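Local coordinates for MexT protein (Pseudomonas aeruginosa, PDB 6L33) that probably binds DNA as a LysR-type regulator and activates transcription of the MexEF-OprN efflux pump, this chain being its regulatory domain, at residues Ile12-Asp17 with Val60-Thr65; Ala101-Leu106 with Gly146-Ala151; Asn51-Gly56 with Ala184-Gln189. One frame throughout, in Å; residues are numbered along the deposited sequence.

Interaction 1: Ile12-Asp17 with Val60-Thr65; sequences IGLSDD and VGVSYT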
ATOM      1  N   ILE B  12       8.833   2.263 -12.505  1.00 22.88           N
ATOM      2  CA  ILE B  12       9.457   3.009 -11.421  1.00 17.78           C
ATOM      3  C   ILE B  12       8.929   2.486 -10.092  1.00 14.11           C
ATOM      4  O   ILE B  12       7.849   1.895 -10.011  1.00 15.47           O
ATOM      5  CB  ILE B  12       9.210   4.531 -11.534  1.00 20.02           C
ATOM      6  CG1 ILE B  12       7.749   4.862 -11.228  1.00 19.48           C
ATOM      7  CG2 ILE B  12       9.595   5.043 -12.913  1.00 19.58           C
ATOM      8  CD1 ILE B  12       7.447   6.351 -11.241  1.00 20.49           C
ATOM      9  N   GLY B  13       9.713   2.712  -9.042  1.00 18.23           N
ATOM     10  CA  GLY B  13       9.341   2.333  -7.688  1.00 14.43           C
ATOM     11  C   GLY B  13       9.145   3.572  -6.830  1.00 17.71           C
ATOM     12  O   GLY B  13       9.950   4.503  -6.877  1.00 16.53           O
ATOM     13  N   LEU B  14       8.065   3.574  -6.054  1.00 13.75           N
ATOM     14  CA  LEU B  14       7.738   4.737  -5.246  1.00 11.54           C
ATOM     15  C   LEU B  14       7.339   4.307  -3.845  1.00 14.17           C
ATOM     16  O   LEU B  14       6.589   3.343  -3.670  1.00 11.12           O
ATOM     17  CB  LEU B  14       6.602   5.561  -5.872  1.00 14.07           C
ATOM     18  CG  LEU B  14       6.881   6.297  -7.183  1.00 24.93           C
ATOM     19  CD1 LEU B  14       5.643   7.066  -7.618  1.00 16.22           C
ATOM     20  CD2 LEU B  14       8.085   7.227  -7.060  1.00 14.52           C
ATOM     21  N   SER B  15       7.855   5.027  -2.854  1.00 13.76           N
ATOM     22  CA  SER B  15       7.343   4.901  -1.498  1.00 19.61           C
ATOM     23  C   SER B  15       5.876   5.311  -1.474  1.00 15.90           C
ATOM     24  O   SER B  15       5.436   6.163  -2.251  1.00 19.18           O
ATOM     25  CB  SER B  15       8.164   5.766  -0.540  1.00 15.22           C
ATOM     26  OG  SER B  15       7.648   5.707   0.776  1.00 22.07           O
ATOM     27  N   ASP B  16       5.106   4.685  -0.581  1.00 23.42           N
ATOM     28  CA  ASP B  16       3.658   4.869  -0.627  1.00 24.20           C
ATOM     29  C   ASP B  16       3.253   6.293  -0.257  1.00 26.29           C
ATOM     30  O   ASP B  16       2.233   6.788  -0.745  1.00 24.01           O
ATOM     31  CB  ASP B  16       2.961   3.843   0.272  1.00 23.23           C
ATOM     32  CG  ASP B  16       3.038   4.191   1.745  1.00 23.58           C
ATOM     33  OD1 ASP B  16       4.099   3.964   2.360  1.00 29.73           O
ATOM     34  OD2 ASP B  16       2.027   4.676   2.292  1.00 27.36           O
ATOM     35  N   ASP B  17       4.041   6.974   0.577  1.00 27.51           N
ATOM     36  CA  ASP B  17       3.737   8.368   0.879  1.00 23.27           C
ATOM     37  C   ASP B  17       4.139   9.289  -0.269  1.00 25.33           C
ATOM     38  O   ASP B  17       3.392  10.211  -0.615  1.00 23.19           O
ATOM     39  CB  ASP B  17       4.420   8.792   2.182  1.00 30.98           C
ATOM     40  CG  ASP B  17       5.903   8.464   2.205  1.00 26.76           C
ATOM     41  OD1 ASP B  17       6.386   7.810   1.257  1.00 28.66           O
ATOM     42  OD2 ASP B  17       6.586   8.858   3.175  1.00 25.45           O
ATOM     43  N   VAL B  60      14.144   3.125 -11.898  1.00 18.94           N
ATOM     44  CA  VAL B  60      14.442   4.198 -10.963  1.00 16.25           C
ATOM     45  C   VAL B  60      13.408   4.139  -9.850  1.00 16.91           C
ATOM     46  O   VAL B  60      12.270   3.711 -10.060  1.00 16.57           O
ATOM     47  CB  VAL B  60      14.448   5.576 -11.669  1.00 21.35           C
ATOM     48  CG1 VAL B  60      13.089   5.864 -12.284  1.00 18.21           C
ATOM     49  CG2 VAL B  60      14.862   6.688 -10.711  1.00 18.14           C
ATOM     50  N   GLY B  61      13.815   4.546  -8.659  1.00 19.37           N
ATOM     51  CA  GLY B  61      12.908   4.586  -7.530  1.00 20.22           C
ATOM     52  C   GLY B  61      13.088   5.859  -6.736  1.00 20.60           C
ATOM     53  O   GLY B  61      14.185   6.412  -6.646  1.00 18.20           O
ATOM     54  N   VAL B  62      11.981   6.329  -6.170  1.00 12.22           N
ATOM     55  CA  VAL B  62      11.979   7.434  -5.220  1.00 22.76           C
ATOM     56  C   VAL B  62      11.412   6.883  -3.921  1.00 20.21           C
ATOM     57  O   VAL B  62      10.201   6.656  -3.807  1.00 19.50           O
ATOM     58  CB  VAL B  62      11.170   8.636  -5.720  1.00 25.75           C
ATOM     59  CG1 VAL B  62      11.303   9.800  -4.746  1.00 25.43           C
ATOM     60  CG2 VAL B  62      11.639   9.041  -7.106  1.00 18.69           C
ATOM     61  N   SER B  63      12.288   6.675  -2.944  1.00 15.95           N
ATOM     62  CA  SER B  63      11.951   5.918  -1.751  1.00 16.73           C
ATOM     63  C   SER B  63      12.882   6.343  -0.629  1.00 22.05           C
ATOM     64  O   SER B  63      13.918   6.972  -0.863  1.00 18.66           O
ATOM     65  CB  SER B  63      12.080   4.410  -2.004  1.00 16.94           C
ATOM     66  OG  SER B  63      11.593   3.652  -0.912  1.00 22.29           O
ATOM     67  N   TYR B  64      12.495   6.003   0.596  1.00 13.94           N
ATOM     68  CA  TYR B  64      13.478   5.939   1.664  1.00 13.83           C
ATOM     69  C   TYR B  64      14.470   4.834   1.335  1.00 22.50           C
ATOM     70  O   TYR B  64      14.087   3.747   0.894  1.00 20.27           O
ATOM     71  CB  TYR B  64      12.803   5.678   3.009  1.00 17.47           C
ATOM     72  CG  TYR B  64      11.748   6.700   3.350  1.00 22.55           C
ATOM     73  CD1 TYR B  64      12.101   7.956   3.834  1.00 15.55           C
ATOM     74  CD2 TYR B  64      10.402   6.419   3.171  1.00 15.84           C
ATOM     75  CE1 TYR B  64      11.139   8.897   4.139  1.00 17.85           C
ATOM     76  CE2 TYR B  64       9.434   7.352   3.472  1.00 19.46           C
ATOM     77  CZ  TYR B  64       9.807   8.589   3.958  1.00 21.40           C
ATOM     78  OH  TYR B  64       8.840   9.521   4.259  1.00 21.07           O
ATOM     79  N   THR B  65      15.754   5.122   1.510  1.00 17.28           N
ATOM     80  CA  THR B  65      16.796   4.178   1.141  1.00 22.89           C
ATOM     81  C   THR B  65      17.799   4.046   2.272  1.00 19.64           C
ATOM     82  O   THR B  65      18.113   5.024   2.958  1.00 19.71           O
ATOM     83  CB  THR B  65      17.522   4.608  -0.141  1.00 25.31           C
ATOM     84  OG1 THR B  65      18.109   5.900   0.057  1.00 33.58           O
ATOM     85  CG2 THR B  65      16.555   4.665  -1.318  1.00 24.48           C
TER
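Gly13 and Gly61 sit opposite each other on two parallel strands, 12-14 and 60-62, whose axes run 14° apart. Their CA atoms are 4.2 Å apart. Three backbone bonds join the strands. Gly13 N donates to Val60 O at 2.9 Å, Val62 N to Gly13 O at 2.8 Å, and Ser15 N to Val62 O at 3.0 Å. Ile12, Leu14, Val60 and Val62 stand on one face of the sheet. Ile12 CG2 lies alongside Val60 CG1 at 3.6 Å, and Leu14 CD2 lies against Val62 CB at 3.6 Å. Leu198 and Ile202 of helix 193-203 pack on this face.

Past strand 12-14 and the corner the chain turns at Ser63, Asp17 and Tyr64 approach from opposite directions. Asp17 CG lies between backbone N and carbonyl carbon (chi1 51°), aiming the carboxylate at Tyr64. Tyr64 OH donates to Asp17 OD2 at 2.6 Å, at the ring edge and in its plane, with the carboxylate turned 40° from the ring. Tyr156 and Ala157 of helix 155-164 touch Asp17 and Tyr64. Parallel strands whose C-terminal ends face the boundary of two halves are characteristic of the periplasmic-binding-protein-like fold of LysR regulatory domains, whose cleft probably receives the effector.

Interaction 2: Ala101-Leu106 with Gly146-Ala151; sequences ARPHAL and GTDIIA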
ATOM      1  N   ALA B 101       5.629   3.904  27.801  1.00 13.92           N
ATOM      2  CA  ALA B 101       4.492   3.265  28.449  1.00 14.20           C
ATOM      3  C   ALA B 101       3.303   3.065  27.520  1.00 15.78           C
ATOM      4  O   ALA B 101       2.454   2.211  27.798  1.00 14.52           O
ATOM      5  CB  ALA B 101       4.045   4.086  29.664  1.00 18.84           C
ATOM      6  N   ARG B 102       3.218   3.813  26.445  1.00 11.97           N
ATOM      7  CA  ARG B 102       2.060   3.681  25.578  1.00 15.70           C
ATOM      8  C   ARG B 102       2.300   2.605  24.526  1.00 15.76           C
ATOM      9  O   ARG B 102       3.441   2.202  24.288  1.00 14.57           O
ATOM     10  CB  ARG B 102       1.746   5.029  24.935  1.00 22.63           C
ATOM     11  CG  ARG B 102       1.062   5.966  25.923  1.00 25.60           C
ATOM     12  CD  ARG B 102       0.855   7.361  25.383  1.00 29.29           C
ATOM     13  NE  ARG B 102      -0.041   7.377  24.234  1.00 34.55           N
ATOM     14  CZ  ARG B 102      -0.732   8.443  23.850  1.00 21.58           C
ATOM     15  NH1 ARG B 102      -1.521   8.373  22.788  1.00 19.16           N
ATOM     16  NH2 ARG B 102      -0.640   9.578  24.532  1.00 21.29           N
ATOM     17  N   PRO B 103       1.239   2.077  23.917  1.00 10.14           N
ATOM     18  CA  PRO B 103       1.420   1.086  22.851  1.00 11.21           C
ATOM     19  C   PRO B 103       1.775   1.749  21.532  1.00 11.60           C
ATOM     20  O   PRO B 103       1.437   2.906  21.273  1.00 11.74           O
ATOM     21  CB  PRO B 103       0.052   0.399  22.776  1.00 10.70           C
ATOM     22  CG  PRO B 103      -0.904   1.463  23.195  1.00 20.92           C
ATOM     23  CD  PRO B 103      -0.185   2.271  24.249  1.00 17.00           C
ATOM     24  N   HIS B 104       2.463   0.991  20.685  1.00  9.76           N
ATOM     25  CA  HIS B 104       3.056   1.550  19.482  1.00 11.85           C
ATOM     26  C   HIS B 104       2.605   0.807  18.235  1.00  9.17           C
ATOM     27  O   HIS B 104       2.376  -0.405  18.253  1.00  7.97           O
ATOM     28  CB  HIS B 104       4.582   1.527  19.574  1.00 11.52           C
ATOM     29  CG  HIS B 104       5.122   2.395  20.663  1.00 10.72           C
ATOM     30  ND1 HIS B 104       5.634   3.653  20.428  1.00 11.17           N
ATOM     31  CD2 HIS B 104       5.204   2.198  22.000  1.00 12.67           C
ATOM     32  CE1 HIS B 104       6.024   4.186  21.572  1.00 14.52           C
ATOM     33  NE2 HIS B 104       5.771   3.325  22.541  1.00 10.40           N
ATOM     34  N   ALA B 105       2.473   1.565  17.151  1.00  8.49           N
ATOM     35  CA  ALA B 105       2.282   1.027  15.813  1.00 12.53           C
ATOM     36  C   ALA B 105       3.583   1.204  15.047  1.00 11.90           C
ATOM     37  O   ALA B 105       4.174   2.289  15.061  1.00 12.19           O
ATOM     38  CB  ALA B 105       1.133   1.729  15.086  1.00  7.87           C
ATOM     39  N   LEU B 106       4.030   0.139  14.395  1.00  8.31           N
ATOM     40  CA  LEU B 106       5.300   0.124  13.684  1.00 12.96           C
ATOM     41  C   LEU B 106       5.042  -0.046  12.196  1.00 12.53           C
ATOM     42  O   LEU B 106       4.310  -0.954  11.791  1.00 11.15           O
ATOM     43  CB  LEU B 106       6.192  -1.006  14.201  1.00 17.71           C
ATOM     44  CG  LEU B 106       7.582  -1.153  13.582  1.00 22.85           C
ATOM     45  CD1 LEU B 106       8.458   0.026  13.960  1.00 20.46           C
ATOM     46  CD2 LEU B 106       8.221  -2.466  14.019  1.00 28.29           C
ATOM     47  N   GLY B 146      -9.011   7.261  17.896  1.00 13.35           N
ATOM     48  CA  GLY B 146      -9.721   6.781  19.066  1.00 11.11           C
ATOM     49  C   GLY B 146      -8.939   5.843  19.956  1.00 19.10           C
ATOM     50  O   GLY B 146      -9.538   5.181  20.809  1.00 17.30           O
ATOM     51  N   THR B 147      -7.622   5.755  19.779  1.00 16.36           N
ATOM     52  CA  THR B 147      -6.757   4.925  20.604  1.00 16.28           C
ATOM     53  C   THR B 147      -5.614   5.773  21.140  1.00 13.81           C
ATOM     54  O   THR B 147      -5.406   6.915  20.725  1.00 17.60           O
ATOM     55  CB  THR B 147      -6.176   3.736  19.823  1.00 12.04           C
ATOM     56  OG1 THR B 147      -5.092   4.191  19.002  1.00 17.34           O
ATOM     57  CG2 THR B 147      -7.237   3.087  18.944  1.00 14.86           C
ATOM     58  N   ASP B 148      -4.852   5.189  22.066  1.00 17.30           N
ATOM     59  CA  ASP B 148      -3.620   5.794  22.548  1.00 23.58           C
ATOM     60  C   ASP B 148      -2.384   5.185  21.892  1.00 16.07           C
ATOM     61  O   ASP B 148      -1.268   5.378  22.385  1.00 17.53           O
ATOM     62  CB  ASP B 148      -3.531   5.686  24.073  1.00 28.07           C
ATOM     63  CG  ASP B 148      -3.318   4.263  24.550  1.00 32.74           C
ATOM     64  OD1 ASP B 148      -3.869   3.332  23.925  1.00 41.59           O
ATOM     65  OD2 ASP B 148      -2.601   4.078  25.556  1.00 45.13           O
ATOM     66  N   ILE B 149      -2.560   4.459  20.786  1.00 14.45           N
ATOM     67  CA  ILE B 149      -1.416   3.945  20.043  1.00 14.33           C
ATOM     68  C   ILE B 149      -0.717   5.097  19.335  1.00 11.47           C
ATOM     69  O   ILE B 149      -1.364   5.989  18.768  1.00 12.62           O
ATOM     70  CB  ILE B 149      -1.851   2.866  19.036  1.00 11.74           C
ATOM     71  CG1 ILE B 149      -2.619   1.743  19.733  1.00 14.56           C
ATOM     72  CG2 ILE B 149      -0.643   2.302  18.306  1.00 10.35           C
ATOM     73  CD1 ILE B 149      -3.345   0.819  18.770  1.00 15.69           C
ATOM     74  N   ILE B 150       0.611   5.082  19.360  1.00  9.91           N
ATOM     75  CA  ILE B 150       1.404   6.111  18.704  1.00 14.67           C
ATOM     76  C   ILE B 150       2.325   5.449  17.688  1.00 15.87           C
ATOM     77  O   ILE B 150       2.660   4.266  17.800  1.00 11.20           O
ATOM     78  CB  ILE B 150       2.209   6.951  19.722  1.00 19.16           C
ATOM     79  CG1 ILE B 150       3.225   6.082  20.463  1.00 14.61           C
ATOM     80  CG2 ILE B 150       1.272   7.614  20.723  1.00 15.58           C
ATOM     81  CD1 ILE B 150       3.810   6.757  21.700  1.00 21.42           C
ATOM     82  N   ALA B 151       2.719   6.224  16.681  1.00 12.07           N
ATOM     83  CA  ALA B 151       3.612   5.762  15.630  1.00 14.84           C
ATOM     84  C   ALA B 151       4.773   6.737  15.486  1.00 17.47           C
ATOM     85  O   ALA B 151       4.619   7.943  15.699  1.00 18.70           O
ATOM     86  CB  ALA B 151       2.879   5.620  14.287  1.00 13.51           C
TER
HETATM   87  O   HOH W   1       5.916   4.769  18.034  1.00 12.42           O
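Ile150 fills the hollow between Arg102 and His104. Its CD1 meets His104 CE1 at 3.4 Å, the two side chains lying side by side. Its other branch, CG2, sits over one face of the Arg102 guanidinium, 3.6 Å from NH1. This fork follows from chi1 of 63°, which puts CG1 between the backbone N and carbonyl carbon and turns it to the imidazole. Ile149 packs on Pro103 and Ala105, on the Ala105 side of the sheet. Its CG2 presses on Ala105 CB at 3.7 Å, and its CG1 is 3.9 Å from Pro103 CG, the two side chains crossing at about a right angle.

Between these two layers runs the backbone pairing of strands 103-107 and 150-154, parallel neighbours in the mixed sheet of the second alpha/beta half of this domain. Ala105 N donates to Ile150 O at 2.8 Å, and Ile150 N to Pro103 O.

At the outer end, the Arg102 chain bends at chi3 (64°) and presents its NE/NH1 edge to Asp148 O. Both nitrogens grip this oxygen, NE at 3.0 Å on a lone pair and NH1 from above the carbonyl plane. NH1 also forms a salt bridge with Asp88. The Asp148 side chain crosses Pro103 likewise, its OD2 3.3 Å from Pro103 CD. His104 NE2 bonds to Tyr99 O, and Tyr99 meets the imidazole edge-to-face; a water lies 2.7 Å from His104 ND1.

Interaction 3: Asn51-Gly56 with Ala184-Gln189; sequences NLLASG and AWRGAQ
Leu53 carries the tight part of this contact. It projects from helix 51-55 onto strand 184-186 and has most of the helix surface that the strand buries. CD2 rests on the backbone at Trp185 CA, 3.9 Å away. CD1 meets the methyl of Ala184 at a CD1 to CB distance of 4.2 Å. CD2 also lies at the edge of the Arg186 guanidinium, in its plane, 3.9 Å from NE. The helix axis passes 8.4 Å from the strand axis, with 23° between their directions.

The solvent side lies at the helix end, where Gly56 is exposed and the contact is polar. The Arg186 chain bends at chi2 and chi3 and brings its guanidinium back to the last helical turn. NH2 comes within 2.6 Å of Leu53 O, and it is 3.1 Å from Gly56 CA. The partial negative charge at a helix C terminus would probably favour a cation here. Gly56 closes the helix with a Schellman motif, and Gly56 N donates to Leu53 O. On the other side, Arg186 NH1 donates to Gln189 OE1 at 3.1 Å, nearly straight at 162° but from above the amide carbonyl plane. This ties the arginine to the 3-10 turn that follows its own strand.

Trp185 points away from the helix and forms a cation-pi pair with Arg199 of helix 193-203. The two helices therefore pack on opposite faces of the sheet. Within that sheet, strand 181-186 runs antiparallel between strands 60-62 and 72-78.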
ATOM      1  N   ASN B  51      16.374  -5.028  -4.170  1.00 15.24           N
ATOM      2  CA  ASN B  51      15.777  -6.110  -4.946  1.00 21.15           C
ATOM      3  C   ASN B  51      15.138  -5.591  -6.226  1.00 19.80           C
ATOM      4  O   ASN B  51      15.291  -6.194  -7.296  1.00 16.90           O
ATOM      5  CB  ASN B  51      14.731  -6.851  -4.110  1.00 23.97           C
ATOM      6  CG  ASN B  51      15.269  -7.321  -2.775  1.00 32.81           C
ATOM      7  OD1 ASN B  51      15.642  -6.515  -1.922  1.00 30.82           O
ATOM      8  ND2 ASN B  51      15.291  -8.635  -2.579  1.00 34.52           N
ATOM      9  N   LEU B  52      14.397  -4.482  -6.133  1.00 16.67           N
ATOM     10  CA  LEU B  52      13.707  -3.950  -7.304  1.00 14.66           C
ATOM     11  C   LEU B  52      14.692  -3.505  -8.378  1.00 17.81           C
ATOM     12  O   LEU B  52      14.444  -3.691  -9.575  1.00 16.30           O
ATOM     13  CB  LEU B  52      12.803  -2.786  -6.897  1.00 15.24           C
ATOM     14  CG  LEU B  52      11.598  -3.118  -6.013  1.00 25.04           C
ATOM     15  CD1 LEU B  52      10.939  -1.844  -5.512  1.00 19.12           C
ATOM     16  CD2 LEU B  52      10.598  -3.983  -6.766  1.00 17.39           C
ATOM     17  N   LEU B  53      15.818  -2.914  -7.970  1.00 12.59           N
ATOM     18  CA  LEU B  53      16.812  -2.467  -8.941  1.00 16.00           C
ATOM     19  C   LEU B  53      17.588  -3.645  -9.519  1.00 20.99           C
ATOM     20  O   LEU B  53      17.718  -3.776 -10.741  1.00 23.39           O
ATOM     21  CB  LEU B  53      17.763  -1.459  -8.295  1.00 21.15           C
ATOM     22  CG  LEU B  53      17.203  -0.072  -7.968  1.00 20.96           C
ATOM     23  CD1 LEU B  53      18.149   0.686  -7.046  1.00 19.60           C
ATOM     24  CD2 LEU B  53      16.936   0.724  -9.239  1.00 19.01           C
ATOM     25  N   ALA B  54      18.109  -4.517  -8.653  1.00 17.06           N
ATOM     26  CA  ALA B  54      18.979  -5.594  -9.119  1.00 25.81           C
ATOM     27  C   ALA B  54      18.235  -6.600  -9.989  1.00 21.70           C
ATOM     28  O   ALA B  54      18.848  -7.245 -10.848  1.00 19.47           O
ATOM     29  CB  ALA B  54      19.625  -6.301  -7.928  1.00 14.81           C
ATOM     30  N   SER B  55      16.925  -6.747  -9.792  1.00 21.20           N
ATOM     31  CA  SER B  55      16.142  -7.714 -10.549  1.00 25.60           C
ATOM     32  C   SER B  55      15.557  -7.144 -11.834  1.00 26.21           C
ATOM     33  O   SER B  55      15.069  -7.915 -12.666  1.00 23.92           O
ATOM     34  CB  SER B  55      15.005  -8.266  -9.685  1.00 24.25           C
ATOM     35  OG  SER B  55      14.120  -7.230  -9.297  1.00 34.70           O
ATOM     36  N   GLY B  56      15.588  -5.827 -12.018  1.00 21.06           N
ATOM     37  CA  GLY B  56      15.031  -5.222 -13.209  1.00 20.89           C
ATOM     38  C   GLY B  56      13.576  -4.825 -13.118  1.00 21.82           C
ATOM     39  O   GLY B  56      12.997  -4.436 -14.138  1.00 29.31           O
ATOM     40  N   ALA B 184      17.116   6.708  -6.716  1.00 14.36           N
ATOM     41  CA  ALA B 184      18.162   5.730  -6.961  1.00 20.85           C
ATOM     42  C   ALA B 184      17.883   4.993  -8.258  1.00 23.26           C
ATOM     43  O   ALA B 184      16.733   4.653  -8.560  1.00 21.42           O
ATOM     44  CB  ALA B 184      18.278   4.730  -5.806  1.00 20.58           C
ATOM     45  N   TRP B 185      18.943   4.752  -9.022  1.00 19.97           N
ATOM     46  CA  TRP B 185      18.834   4.024 -10.273  1.00 24.89           C
ATOM     47  C   TRP B 185      20.107   3.215 -10.464  1.00 22.70           C
ATOM     48  O   TRP B 185      21.107   3.410  -9.769  1.00 28.53           O
ATOM     49  CB  TRP B 185      18.577   4.970 -11.454  1.00 18.22           C
ATOM     50  CG  TRP B 185      19.673   5.957 -11.718  1.00 20.36           C
ATOM     51  CD1 TRP B 185      20.667   5.845 -12.646  1.00 24.46           C
ATOM     52  CD2 TRP B 185      19.878   7.217 -11.061  1.00 24.02           C
ATOM     53  NE1 TRP B 185      21.481   6.951 -12.605  1.00 20.63           N
ATOM     54  CE2 TRP B 185      21.018   7.809 -11.642  1.00 29.22           C
ATOM     55  CE3 TRP B 185      19.208   7.900 -10.042  1.00 24.15           C
ATOM     56  CZ2 TRP B 185      21.506   9.049 -11.233  1.00 29.14           C
ATOM     57  CZ3 TRP B 185      19.694   9.132  -9.636  1.00 30.95           C
ATOM     58  CH2 TRP B 185      20.833   9.693 -10.232  1.00 31.13           C
ATOM     59  N   ARG B 186      20.052   2.293 -11.412  1.00 30.74           N
ATOM     60  CA  ARG B 186      21.139   1.364 -11.661  1.00 45.40           C
ATOM     61  C   ARG B 186      22.183   2.001 -12.569  1.00 44.20           C
ATOM     62  O   ARG B 186      21.860   2.791 -13.461  1.00 37.94           O
ATOM     63  CB  ARG B 186      20.598   0.084 -12.292  1.00 43.83           C
ATOM     64  CG  ARG B 186      19.790   0.344 -13.541  1.00 48.14           C
ATOM     65  CD  ARG B 186      18.311   0.582 -13.257  1.00 41.69           C
ATOM     66  NE  ARG B 186      17.636  -0.619 -12.780  1.00 51.01           N
ATOM     67  CZ  ARG B 186      17.505  -1.741 -13.480  1.00 44.17           C
ATOM     68  NH1 ARG B 186      17.988  -1.835 -14.713  1.00 43.95           N
ATOM     69  NH2 ARG B 186      16.877  -2.772 -12.945  1.00 36.49           N
ATOM     70  N   GLY B 187      23.447   1.645 -12.329  1.00 45.67           N
ATOM     71  CA  GLY B 187      24.539   2.268 -13.061  1.00 53.04           C
ATOM     72  C   GLY B 187      24.441   2.098 -14.564  1.00 51.00           C
ATOM     73  O   GLY B 187      24.823   2.997 -15.319  1.00 54.05           O
ATOM     74  N   ALA B 188      23.919   0.956 -15.019  1.00 46.41           N
ATOM     75  CA  ALA B 188      23.827   0.696 -16.453  1.00 47.26           C
ATOM     76  C   ALA B 188      22.975   1.737 -17.168  1.00 49.50           C
ATOM     77  O   ALA B 188      23.249   2.071 -18.326  1.00 54.37           O
ATOM     78  CB  ALA B 188      23.261  -0.704 -16.694  1.00 40.46           C
ATOM     79  N   GLN B 189      21.952   2.266 -16.500  1.00 45.20           N
ATOM     80  CA  GLN B 189      21.004   3.180 -17.123  1.00 39.11           C
ATOM     81  C   GLN B 189      21.360   4.649 -16.931  1.00 40.17           C
ATOM     82  O   GLN B 189      20.577   5.515 -17.338  1.00 38.51           O
ATOM     83  CB  GLN B 189      19.595   2.919 -16.580  1.00 44.00           C
ATOM     84  CG  GLN B 189      18.707   2.110 -17.512  1.00 41.26           C
ATOM     85  CD  GLN B 189      18.867   0.616 -17.332  1.00 49.47           C
ATOM     86  OE1 GLN B 189      19.645   0.159 -16.501  1.00 49.22           O
ATOM     87  NE2 GLN B 189      18.122  -0.156 -18.113  1.00 52.72           N
TER

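Overall arrangement
Interactions 1 and 3 belong to the first half of the domain, interaction 2 to the second. The first pair shares one five-stranded sheet: strand 60-62 lies between strands 9-14 and 181-186. Their centres are 12 Å apart, and Gly61 N probably bonds to Ala184 O at 2.9 Å. Interaction 2 lies in the other sheet, its centre 26 Å from that of interaction 1 and 36 Å from that of interaction 3. Interaction 1 closes before interaction 2 opens, and interaction 2 is nested within the loop closed by interaction 3, whose segments alternate with those of interaction 1. The chain thus crosses to the second half and returns with strand 181-186, consistent with the two-lobed LysR fold.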